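Local coordinates for protein peptidoglycan glycosyltransferase (Atopobium parvulum, PDB 4OVD) that belongs to the penicillin-binding proteins, pairing a dimerisation domain with a transpeptidase-type domain, at residues F317-E322 and M356-T361; R368-I373 and R395-Y400. All coordinates share one frame; numbering follows the deposited sequence.

Interaction 1: F317-E322 and M356-T361; sequences FNIPTE and MAFLET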
loop_
_atom_site.group_PDB
_atom_site.type_symbol
_atom_site.label_atom_id
_atom_site.label_comp_id
_atom_site.label_asym_id
_atom_site.label_seq_id
_atom_site.Cartn_x
_atom_site.Cartn_y
_atom_site.Cartn_z
ATOM N N PHE A 317 -22.570 15.621 15.245
ATOM C CA PHE A 317 -23.350 14.622 16.004
ATOM C C PHE A 317 -22.898 14.494 17.433
ATOM O O PHE A 317 -21.736 14.788 17.791
ATOM C CB PHE A 317 -23.214 13.266 15.347
ATOM C CG PHE A 317 -23.606 13.276 13.899
ATOM C CD1 PHE A 317 -24.916 13.070 13.520
ATOM C CD2 PHE A 317 -22.662 13.508 12.932
ATOM C CE1 PHE A 317 -25.277 13.107 12.197
ATOM C CE2 PHE A 317 -23.022 13.592 11.597
ATOM C CZ PHE A 317 -24.329 13.351 11.236
ATOM N N ASN A 318 -23.849 14.142 18.284
ATOM C CA ASN A 318 -23.557 13.977 19.705
ATOM C C ASN A 318 -23.001 12.541 19.878
ATOM O O ASN A 318 -23.709 11.555 19.765
ATOM C CB ASN A 318 -24.805 14.239 20.553
ATOM C CG ASN A 318 -24.472 14.389 22.024
ATOM O OD1 ASN A 318 -23.774 15.318 22.445
ATOM N ND2 ASN A 318 -24.969 13.482 22.813
ATOM N N ILE A 319 -21.706 12.438 20.089
ATOM C CA ILE A 319 -21.081 11.107 20.140
ATOM C C ILE A 319 -20.881 10.625 21.592
ATOM O O ILE A 319 -20.139 11.282 22.358
ATOM C CB ILE A 319 -19.783 11.136 19.315
ATOM C CG1 ILE A 319 -20.046 11.547 17.818
ATOM C CG2 ILE A 319 -19.052 9.800 19.324
ATOM C CD1 ILE A 319 -20.931 10.623 17.052
ATOM N N PRO A 320 -21.503 9.474 21.971
ATOM C CA PRO A 320 -21.306 8.995 23.341
ATOM C C PRO A 320 -19.906 8.517 23.614
ATOM O O PRO A 320 -19.079 8.420 22.704
ATOM C CB PRO A 320 -22.324 7.842 23.486
ATOM C CG PRO A 320 -22.529 7.362 22.090
ATOM C CD PRO A 320 -22.312 8.533 21.173
ATOM N N THR A 321 -19.628 8.186 24.878
ATOM C CA THR A 321 -18.265 7.724 25.242
ATOM C C THR A 321 -18.073 6.358 24.744
ATOM O O THR A 321 -16.952 5.945 24.519
ATOM C CB THR A 321 -18.032 7.698 26.777
ATOM O OG1 THR A 321 -19.197 7.134 27.363
ATOM C CG2 THR A 321 -17.896 9.106 27.346
ATOM N N GLU A 322 -19.164 5.617 24.619
ATOM C CA GLU A 322 -19.080 4.265 24.140
ATOM C C GLU A 322 -20.351 3.972 23.409
ATOM O O GLU A 322 -21.295 4.684 23.617
ATOM C CB GLU A 322 -18.963 3.271 25.313
ATOM C CG GLU A 322 -20.130 3.360 26.300
ATOM C CD GLU A 322 -20.030 2.381 27.495
ATOM O OE1 GLU A 322 -18.981 1.736 27.686
ATOM O OE2 GLU A 322 -21.015 2.258 28.262
HETATM N N MSE A 356 -17.149 6.736 14.160
HETATM C CA MSE A 356 -17.239 5.940 12.931
HETATM C C MSE A 356 -18.330 4.897 12.987
HETATM O O MSE A 356 -19.175 4.732 12.060
HETATM C CB MSE A 356 -15.921 5.253 12.688
HETATM C CG MSE A 356 -14.789 6.105 12.201
HETATM SE SE MSE A 356 -15.164 7.151 10.605
HETATM C CE MSE A 356 -15.364 8.877 11.332
ATOM N N ALA A 357 -18.418 4.226 14.113
ATOM C CA ALA A 357 -19.460 3.164 14.230
ATOM C C ALA A 357 -20.827 3.826 14.243
ATOM O O ALA A 357 -21.802 3.246 13.803
ATOM C CB ALA A 357 -19.283 2.383 15.503
ATOM N N PHE A 358 -20.928 4.988 14.859
ATOM C CA PHE A 358 -22.173 5.706 14.877
ATOM C C PHE A 358 -22.567 6.068 13.444
ATOM O O PHE A 358 -23.725 5.836 12.992
ATOM C CB PHE A 358 -22.036 6.973 15.706
ATOM C CG PHE A 358 -23.198 7.886 15.583
ATOM C CD1 PHE A 358 -23.220 8.850 14.578
ATOM C CD2 PHE A 358 -24.244 7.847 16.498
ATOM C CE1 PHE A 358 -24.297 9.713 14.438
ATOM C CE2 PHE A 358 -25.314 8.725 16.364
ATOM C CZ PHE A 358 -25.348 9.643 15.303
ATOM N N LEU A 359 -21.591 6.561 12.693
ATOM C CA LEU A 359 -21.904 6.986 11.316
ATOM C C LEU A 359 -22.399 5.828 10.504
ATOM O O LEU A 359 -23.423 5.907 9.832
ATOM C CB LEU A 359 -20.699 7.617 10.649
ATOM C CG LEU A 359 -20.234 8.983 11.168
ATOM C CD1 LEU A 359 -19.020 9.371 10.367
ATOM C CD2 LEU A 359 -21.346 10.016 11.014
ATOM N N GLU A 360 -21.710 4.712 10.588
ATOM C CA GLU A 360 -22.117 3.544 9.794
ATOM C C GLU A 360 -23.411 2.996 10.253
ATOM O O GLU A 360 -24.188 2.550 9.427
ATOM C CB GLU A 360 -21.062 2.431 9.840
ATOM C CG GLU A 360 -21.216 1.290 8.827
ATOM C CD GLU A 360 -22.340 0.327 9.118
ATOM O OE1 GLU A 360 -22.664 0.147 10.304
ATOM O OE2 GLU A 360 -22.823 -0.312 8.146
ATOM N N THR A 361 -23.637 2.937 11.555
ATOM C CA THR A 361 -24.863 2.283 11.998
ATOM C C THR A 361 -26.099 3.164 11.891
ATOM O O THR A 361 -27.128 2.677 11.570
ATOM C CB THR A 361 -24.773 1.726 13.438
ATOM O OG1 THR A 361 -24.488 2.792 14.316
ATOM C CG2 THR A 361 -23.676 0.640 13.583
#
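Phe317 and Ile319 of a short strand pack against Phe358 and Leu359 of helix 353-364, in the transpeptidase domain of this penicillin-binding protein. Strand 316-319 pairs with strand 340-343 in a small two-stranded antiparallel sheet. The strand and helix segments run at 127° to each other, with their axes 9.9 Å apart at closest approach. The contact is wholly apolar. Met347 of helix 344-350 touches Phe317, Ile319 and Leu359, and so extends the apolar cluster. The carbonyl O of Ile319 accepts a hydrogen bond from Arg336, and that of Pro320 accepts another from the same guanidinium group.

Phe317 comes first. Its CB points toward the helix, and its CG is set beside the backbone N, anti to the carbonyl carbon. Phe317 CD1 lies 3.5 Å from Phe358 CE1. The two ring planes are inclined at 52° with centroids 5.4 Å apart. Farther round the ring, Phe317 CE2 rests 4.0 Å from Leu359 CD2. Phe317 thus touches two consecutive residues of the helix.

At Ile319 the strand comes closest to the helix by backbone, with 7.6 Å between the CA atoms of Ile319 and Phe358. The Phe358 ring meets both strand side chains. Its CE1 is the atom nearest Phe317, while one ring face takes the end of Ile319 in a CH-pi contact: Ile319 CD1 sits 4.1 Å from the Phe358 ring centroid, 26° off the ring normal.

Interaction 2: R368-I373 and R395-Y400; sequences RFAEGI and RSLDQY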
loop_
_atom_site.group_PDB
_atom_site.type_symbol
_atom_site.label_atom_id
_atom_site.label_comp_id
_atom_site.label_asym_id
_atom_site.label_seq_id
_atom_site.Cartn_x
_atom_site.Cartn_y
_atom_site.Cartn_z
ATOM N N ARG A 368 -25.378 0.209 2.030
ATOM C CA ARG A 368 -24.565 1.213 1.333
ATOM C C ARG A 368 -23.128 1.082 1.740
ATOM O O ARG A 368 -22.230 1.353 0.932
ATOM C CB ARG A 368 -25.078 2.660 1.532
ATOM C CG ARG A 368 -26.371 2.928 0.778
ATOM C CD ARG A 368 -26.932 4.329 0.978
ATOM N NE ARG A 368 -27.296 4.568 2.373
ATOM C CZ ARG A 368 -28.264 5.396 2.735
ATOM N NH1 ARG A 368 -28.981 5.996 1.793
ATOM N NH2 ARG A 368 -28.541 5.586 4.043
ATOM N N PHE A 369 -22.892 0.633 2.976
ATOM C CA PHE A 369 -21.521 0.454 3.423
ATOM C C PHE A 369 -20.872 -0.650 2.630
ATOM O O PHE A 369 -19.804 -0.469 2.062
ATOM C CB PHE A 369 -21.443 0.102 4.912
ATOM C CG PHE A 369 -20.033 -0.042 5.440
ATOM C CD1 PHE A 369 -19.228 1.086 5.667
ATOM C CD2 PHE A 369 -19.534 -1.256 5.737
ATOM C CE1 PHE A 369 -17.994 0.948 6.181
ATOM C CE2 PHE A 369 -18.270 -1.397 6.290
ATOM C CZ PHE A 369 -17.512 -0.293 6.535
ATOM N N ALA A 370 -21.491 -1.821 2.628
ATOM C CA ALA A 370 -20.937 -2.948 1.897
ATOM C C ALA A 370 -20.810 -2.627 0.396
ATOM O O ALA A 370 -19.879 -3.085 -0.274
ATOM C CB ALA A 370 -21.764 -4.189 2.124
ATOM N N GLU A 371 -21.727 -1.851 -0.169
ATOM C CA GLU A 371 -21.564 -1.508 -1.586
ATOM C C GLU A 371 -20.366 -0.624 -1.795
ATOM O O GLU A 371 -19.632 -0.803 -2.753
ATOM C CB GLU A 371 -22.808 -0.841 -2.177
ATOM C CG GLU A 371 -23.917 -1.868 -2.397
ATOM C CD GLU A 371 -25.256 -1.234 -2.708
ATOM O OE1 GLU A 371 -25.403 0.005 -2.550
ATOM O OE2 GLU A 371 -26.169 -1.999 -3.066
ATOM N N GLY A 372 -20.110 0.282 -0.856
ATOM C CA GLY A 372 -18.976 1.170 -1.002
ATOM C C GLY A 372 -17.652 0.457 -0.856
ATOM O O GLY A 372 -16.718 0.787 -1.561
ATOM N N ILE A 373 -17.540 -0.393 0.161
ATOM C CA ILE A 373 -16.338 -1.186 0.412
ATOM C C ILE A 373 -15.956 -1.890 -0.871
ATOM O O ILE A 373 -14.781 -1.944 -1.261
ATOM C CB ILE A 373 -16.676 -2.321 1.428
ATOM C CG1 ILE A 373 -16.843 -1.729 2.793
ATOM C CG2 ILE A 373 -15.664 -3.424 1.504
ATOM C CD1 ILE A 373 -15.887 -0.637 3.079
ATOM N N ARG A 395 -16.094 -9.961 4.781
ATOM C CA ARG A 395 -17.422 -10.503 4.711
ATOM C C ARG A 395 -18.228 -9.778 3.655
ATOM O O ARG A 395 -18.101 -8.578 3.528
ATOM C CB ARG A 395 -18.157 -10.315 6.036
ATOM C CG ARG A 395 -17.761 -11.296 7.098
ATOM C CD ARG A 395 -18.333 -10.871 8.420
ATOM N NE ARG A 395 -17.897 -11.786 9.460
ATOM C CZ ARG A 395 -18.699 -12.561 10.167
ATOM N NH1 ARG A 395 -20.014 -12.475 10.027
ATOM N NH2 ARG A 395 -18.180 -13.373 11.081
ATOM N N SER A 396 -19.024 -10.509 2.876
ATOM C CA SER A 396 -19.939 -9.874 1.915
ATOM C C SER A 396 -21.206 -9.462 2.711
ATOM O O SER A 396 -21.407 -9.872 3.866
ATOM C CB SER A 396 -20.322 -10.830 0.821
ATOM O OG SER A 396 -20.902 -11.954 1.463
ATOM N N LEU A 397 -22.011 -8.585 2.142
ATOM C CA LEU A 397 -23.206 -8.065 2.822
ATOM C C LEU A 397 -24.070 -9.166 3.417
ATOM O O LEU A 397 -24.421 -9.082 4.593
ATOM C CB LEU A 397 -24.069 -7.259 1.868
ATOM C CG LEU A 397 -25.394 -6.787 2.469
ATOM C CD1 LEU A 397 -25.112 -5.914 3.686
ATOM C CD2 LEU A 397 -26.227 -6.062 1.417
ATOM N N ASP A 398 -24.350 -10.219 2.641
ATOM C CA ASP A 398 -25.214 -11.296 3.144
ATOM C C ASP A 398 -24.586 -12.085 4.282
ATOM O O ASP A 398 -25.269 -12.845 4.920
ATOM C CB ASP A 398 -25.750 -12.232 2.031
ATOM C CG ASP A 398 -24.658 -13.049 1.369
ATOM O OD1 ASP A 398 -23.506 -12.579 1.338
ATOM O OD2 ASP A 398 -24.954 -14.157 0.857
ATOM N N GLN A 399 -23.297 -11.908 4.546
ATOM C CA GLN A 399 -22.669 -12.601 5.664
ATOM C C GLN A 399 -22.578 -11.672 6.893
ATOM O O GLN A 399 -22.136 -12.095 7.962
ATOM C CB GLN A 399 -21.253 -13.047 5.299
ATOM C CG GLN A 399 -21.072 -14.004 4.138
ATOM C CD GLN A 399 -19.565 -14.245 3.861
ATOM O OE1 GLN A 399 -18.853 -13.352 3.405
ATOM N NE2 GLN A 399 -19.092 -15.470 4.102
ATOM N N TYR A 400 -23.006 -10.415 6.776
ATOM C CA TYR A 400 -22.903 -9.510 7.917
ATOM C C TYR A 400 -23.770 -10.006 9.040
ATOM O O TYR A 400 -24.836 -10.574 8.850
ATOM C CB TYR A 400 -23.343 -8.061 7.594
ATOM C CG TYR A 400 -22.340 -7.142 6.892
ATOM C CD1 TYR A 400 -21.459 -7.618 5.948
ATOM C CD2 TYR A 400 -22.410 -5.753 7.063
ATOM C CE1 TYR A 400 -20.589 -6.773 5.259
ATOM C CE2 TYR A 400 -21.523 -4.900 6.399
ATOM C CZ TYR A 400 -20.628 -5.411 5.476
ATOM O OH TYR A 400 -19.801 -4.579 4.759
#
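Ala370 and Phe369 of helix 366-375 meet Tyr400 and Leu397 of the loop that leads to helix 404-408. The contact joins a helix to a loop of the transpeptidase domain, and a short 3-10 turn at 397-399 lies on the loop side. The backbones come close here, with the CA atoms of Ala370 and Leu397 only 5.7 Å apart.

Tyr400 carries much of the contact. Its chi1 of -81° places CG beside the backbone N, and the long side chain reaches toward the helix with its phenol end leading. Tyr400 OH lies 3.3 Å from Ala370 CB, and Tyr400 CZ is 3.7 Å from that same methyl. The methyl approaches the Tyr400 ring obliquely.

Phe369, next to Ala370 in the helix, meets the same phenol oxygen from its ring edge. Its CG stands anti to the backbone N, chi1 -178°, which brings the CD2 edge of the ring up to Tyr400. Tyr400 OH is 3.5 Å from Phe369 CD2, near the plane of the phenylalanine ring. The two side chains cross at about a right angle. CG1 of Ile373, a turn later on the same helix, lies over one face of the Phe369 ring, toward its rim. Met408 of helix 404-408 touches both aromatic side chains.

Leu397 adds a smaller apolar contact, Leu397 CB to Ala370 CB at 3.8 Å. With CG anti to the backbone N, Leu397 also brings its CD1 to 4.1 Å from Ala370 CB. Its turn is tied internally: Ser396 N donates a nearly straight bond, 170° at the hydrogen, to OE1 of Gln399, and Ser396 OG bonds to Asp398 OD1. The helix and loop therefore meet through van der Waals contact, with the phenol oxygen set against carbon and these polar bonds kept within the loop.

Overall arrangement
Both contacts lie in the transpeptidase domain, on the same side of the chain's centre, with their centres about 19 Å apart. Neither is fully core: each is partly buried. They hold different elements. Interaction 1 packs a strand on helix 353-364, whereas interaction 2 packs a loop on the next helix in the chain, 366-375. The two helices link them directly, because Glu360 OE2 lies 3.5 Å from Phe369 CB. Interaction 1 is hydrocarbon against hydrocarbon. Interaction 2 mixes apolar contact with a phenol oxygen, and its loop includes the exposed Leu397. In interaction 1 both phenylalanines touch two residues of the opposite segment; in interaction 2 Tyr400 does, and so does Ala370.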